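Local coordinates for viral macrophage inflammatory protein 2 (PDB 2FJ2) that binds a wide range of chemokine receptors, human CXCR4 among them, and blocks infection by several strains of HIV-1, at residues A[27-32]-A[41-46]. Residues are numbered along the deposited sequence; the frame is centred on the assembly and turned at random.
Sequences SWYPTS and IFLTKR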
ATOM      1  N   SER A  27     -18.111  -5.049  -0.749  1.00 34.50           N
ATOM      2  CA  SER A  27     -17.593  -4.812  -2.093  1.00 30.43           C
ATOM      3  C   SER A  27     -16.110  -5.142  -2.185  1.00 26.35           C
ATOM      4  O   SER A  27     -15.507  -5.613  -1.217  1.00 33.14           O
ATOM      5  CB  SER A  27     -17.819  -3.352  -2.498  1.00 27.51           C
ATOM      6  OG  SER A  27     -17.033  -2.494  -1.687  1.00 24.57           O
ATOM      7  N   TRP A  28     -15.502  -4.886  -3.346  1.00 23.28           N
ATOM      8  CA  TRP A  28     -14.077  -5.207  -3.459  1.00 21.97           C
ATOM      9  C   TRP A  28     -13.357  -4.433  -4.554  1.00 27.53           C
ATOM     10  O   TRP A  28     -13.958  -4.004  -5.540  1.00 31.42           O
ATOM     11  CB  TRP A  28     -13.946  -6.713  -3.705  1.00 20.60           C
ATOM     12  CG  TRP A  28     -14.257  -7.135  -5.108  1.00 25.97           C
ATOM     13  CD1 TRP A  28     -15.473  -7.439  -5.648  1.00 26.49           C
ATOM     14  CD2 TRP A  28     -13.307  -7.304  -6.168  1.00 27.12           C
ATOM     15  NE1 TRP A  28     -15.345  -7.783  -6.972  1.00 23.19           N
ATOM     16  CE2 TRP A  28     -14.020  -7.707  -7.312  1.00 27.39           C
ATOM     17  CE3 TRP A  28     -11.918  -7.143  -6.236  1.00 26.72           C
ATOM     18  CZ2 TRP A  28     -13.382  -7.959  -8.529  1.00 29.60           C
ATOM     19  CZ3 TRP A  28     -11.293  -7.392  -7.443  1.00 26.94           C
ATOM     20  CH2 TRP A  28     -12.024  -7.793  -8.568  1.00 26.35           C
ATOM     21  N   TYR A  29     -12.040  -4.253  -4.418  1.00 26.29           N
ATOM     22  CA  TYR A  29     -11.255  -3.636  -5.486  1.00 23.76           C
ATOM     23  C   TYR A  29      -9.956  -4.411  -5.692  1.00 27.41           C
ATOM     24  O   TYR A  29      -9.395  -4.970  -4.748  1.00 47.07           O
ATOM     25  CB  TYR A  29     -10.954  -2.166  -5.218  1.00 18.87           C
ATOM     26  CG  TYR A  29     -10.246  -1.883  -3.915  1.00 24.56           C
ATOM     27  CD1 TYR A  29     -10.880  -2.088  -2.700  1.00 30.57           C
ATOM     28  CD2 TYR A  29      -8.944  -1.406  -3.893  1.00 28.78           C
ATOM     29  CE1 TYR A  29     -10.243  -1.830  -1.502  1.00 33.30           C
ATOM     30  CE2 TYR A  29      -8.293  -1.144  -2.701  1.00 33.45           C
ATOM     31  CZ  TYR A  29      -8.949  -1.359  -1.512  1.00 37.63           C
ATOM     32  OH  TYR A  29      -8.309  -1.102  -0.319  1.00 48.69           O
ATOM     33  N   PRO A  30      -9.492  -4.450  -6.934  1.00 21.08           N
ATOM     34  CA  PRO A  30      -8.268  -5.191  -7.246  1.00 20.64           C
ATOM     35  C   PRO A  30      -7.044  -4.354  -6.908  1.00 24.20           C
ATOM     36  O   PRO A  30      -7.108  -3.131  -6.780  1.00 15.90           O
ATOM     37  CB  PRO A  30      -8.370  -5.383  -8.757  1.00 18.81           C
ATOM     38  CG  PRO A  30      -9.063  -4.134  -9.205  1.00 21.46           C
ATOM     39  CD  PRO A  30     -10.061  -3.806  -8.127  1.00 21.97           C
ATOM     40  N   THR A  31      -5.894  -5.009  -6.752  1.00 28.60           N
ATOM     41  CA  THR A  31      -4.724  -4.183  -6.423  1.00 33.86           C
ATOM     42  C   THR A  31      -4.019  -3.831  -7.728  1.00 39.84           C
ATOM     43  O   THR A  31      -4.392  -4.380  -8.766  1.00 33.51           O
ATOM     44  CB  THR A  31      -3.812  -4.884  -5.411  1.00 27.84           C
ATOM     45  OG1 THR A  31      -3.262  -6.087  -5.952  1.00 20.51           O
ATOM     46  CG2 THR A  31      -4.625  -5.298  -4.185  1.00 31.22           C
ATOM     47  N   SER A  32      -3.047  -2.930  -7.697  1.00 39.30           N
ATOM     48  CA  SER A  32      -2.297  -2.571  -8.893  1.00 36.15           C
ATOM     49  C   SER A  32      -1.550  -3.770  -9.469  1.00 31.02           C
ATOM     50  O   SER A  32      -1.164  -4.695  -8.749  1.00 31.95           O
ATOM     51  CB  SER A  32      -1.294  -1.454  -8.580  1.00 39.95           C
ATOM     52  OG  SER A  32      -0.078  -1.708  -9.275  1.00 47.35           O
ATOM     53  N   ILE A  41      -8.763  -6.776  -2.710  1.00 34.77           N
ATOM     54  CA  ILE A  41      -9.134  -6.315  -1.381  1.00 30.68           C
ATOM     55  C   ILE A  41     -10.657  -6.234  -1.242  1.00 28.53           C
ATOM     56  O   ILE A  41     -11.299  -5.480  -1.974  1.00 14.53           O
ATOM     57  CB  ILE A  41      -8.552  -4.931  -1.050  1.00 31.46           C
ATOM     58  CG1 ILE A  41      -7.029  -4.881  -0.976  1.00 31.38           C
ATOM     59  CG2 ILE A  41      -9.152  -4.406   0.244  1.00 29.02           C
ATOM     60  CD1 ILE A  41      -6.460  -3.485  -1.115  1.00 28.65           C
ATOM     61  N   PHE A  42     -11.204  -7.012  -0.320  1.00 27.77           N
ATOM     62  CA  PHE A  42     -12.620  -7.057  -0.022  1.00 19.72           C
ATOM     63  C   PHE A  42     -12.987  -6.023   1.035  1.00 21.55           C
ATOM     64  O   PHE A  42     -12.340  -5.976   2.082  1.00 22.10           O
ATOM     65  CB  PHE A  42     -13.054  -8.433   0.504  1.00 20.42           C
ATOM     66  CG  PHE A  42     -12.981  -9.498  -0.574  1.00 19.68           C
ATOM     67  CD1 PHE A  42     -12.054 -10.521  -0.481  1.00 26.58           C
ATOM     68  CD2 PHE A  42     -13.837  -9.439  -1.658  1.00 17.06           C
ATOM     69  CE1 PHE A  42     -11.973 -11.480  -1.477  1.00 25.83           C
ATOM     70  CE2 PHE A  42     -13.748 -10.395  -2.654  1.00 17.33           C
ATOM     71  CZ  PHE A  42     -12.817 -11.413  -2.567  1.00 19.12           C
ATOM     72  N   LEU A  43     -14.020  -5.237   0.755  1.00 19.74           N
ATOM     73  CA  LEU A  43     -14.482  -4.291   1.772  1.00 21.86           C
ATOM     74  C   LEU A  43     -15.547  -4.905   2.663  1.00 25.92           C
ATOM     75  O   LEU A  43     -16.616  -5.309   2.193  1.00 32.38           O
ATOM     76  CB  LEU A  43     -15.009  -3.025   1.086  1.00 22.03           C
ATOM     77  CG  LEU A  43     -13.918  -2.140   0.468  1.00 13.34           C
ATOM     78  CD1 LEU A  43     -14.167  -0.676   0.765  1.00 10.97           C
ATOM     79  CD2 LEU A  43     -12.557  -2.586   0.987  1.00 26.52           C
ATOM     80  N   THR A  44     -15.283  -4.995   3.968  1.00 26.64           N
ATOM     81  CA  THR A  44     -16.324  -5.506   4.865  1.00 25.60           C
ATOM     82  C   THR A  44     -17.204  -4.341   5.316  1.00 28.53           C
ATOM     83  O   THR A  44     -16.770  -3.190   5.241  1.00 36.86           O
ATOM     84  CB  THR A  44     -15.762  -6.238   6.090  1.00 25.78           C
ATOM     85  OG1 THR A  44     -15.331  -5.287   7.073  1.00 36.52           O
ATOM     86  CG2 THR A  44     -14.535  -7.050   5.716  1.00 19.95           C
ATOM     87  N   LYS A  45     -18.415  -4.622   5.777  1.00 31.35           N
ATOM     88  CA  LYS A  45     -19.395  -3.579   6.064  1.00 36.09           C
ATOM     89  C   LYS A  45     -19.059  -2.697   7.259  1.00 43.75           C
ATOM     90  O   LYS A  45     -19.907  -1.918   7.719  1.00 43.87           O
ATOM     91  CB  LYS A  45     -20.778  -4.226   6.255  1.00 35.43           C
ATOM     92  CG  LYS A  45     -21.598  -4.236   4.973  1.00 39.49           C
ATOM     93  CD  LYS A  45     -22.632  -5.351   4.975  1.00 39.81           C
ATOM     94  CE  LYS A  45     -21.971  -6.716   4.838  1.00 37.22           C
ATOM     95  NZ  LYS A  45     -22.813  -7.657   4.049  1.00 40.75           N
ATOM     96  N   ARG A  46     -17.838  -2.765   7.784  1.00 49.20           N
ATOM     97  CA  ARG A  46     -17.417  -1.841   8.837  1.00 50.05           C
ATOM     98  C   ARG A  46     -16.110  -1.164   8.431  1.00 49.56           C
ATOM     99  O   ARG A  46     -15.317  -0.714   9.252  1.00 49.01           O
ATOM    100  CB  ARG A  46     -17.269  -2.545  10.181  1.00 49.46           C
ATOM    101  CG  ARG A  46     -18.249  -2.071  11.243  1.00 45.00           C
ATOM    102  CD  ARG A  46     -19.135  -3.204  11.725  1.00 43.58           C
ATOM    103  NE  ARG A  46     -18.382  -4.356  12.212  1.00 40.45           N
ATOM    104  CZ  ARG A  46     -18.458  -4.840  13.445  1.00 37.86           C
ATOM    105  NH1 ARG A  46     -19.258  -4.270  14.338  1.00 33.01           N
ATOM    106  NH2 ARG A  46     -17.737  -5.897  13.801  1.00 47.26           N
TER
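The phenol ring of Y29 leans across its strand partner I41 and takes the isoleucine's branched CB under one face, 3.9 Å from the ring centroid, a CH-pi contact offset toward the rim. Both arms of the isoleucine follow the ring outward: CG2 meets CE1 of Y29 at 3.3 Å, while CD1 reaches the hydroxyl end. The tyrosine lies this way because CG stands between the backbone N and the carbonyl carbon (chi1 56°), which swings the ring over the neighbouring strand. L43, two residues beyond I41 on the same strand, approaches the same ring differently, its CD2 lying in the ring plane at the edge, 3.5 Å from CE1; a flat ring suits this place because its face can take I41 while its edge takes L43. Beside them S27, the partner of L43 on this face, has a side chain that ends at OG, which rests 3.5 Å from CB of L43.

These residues pair strands 25-30 and 40-44, the first hairpin of the three-stranded antiparallel sheet of the chemokine fold. Y29 and I41 form a hydrogen-bonded pair: N of Y29 gives to O of I41 at 2.8 Å, and the return bond from N of I41 to O of Y29 is nearly straight (171°).

On the other face, W28 and F42 make the non-hydrogen-bonded pair, where CB of W28 touches CD2 of F42 at 3.4 Å. Their rings meet obliquely, the phenyl plane turned 54° from the five-membered ring of the indole. F42, wholly apolar, is buried against V59 and L62 of helix 57-65, whereas the indole, which carries a polar NE1, leads away from strand 40-44 and makes weak hydrogen bonds to the carbonyls of M63 and L66 around the helix's C-terminal end.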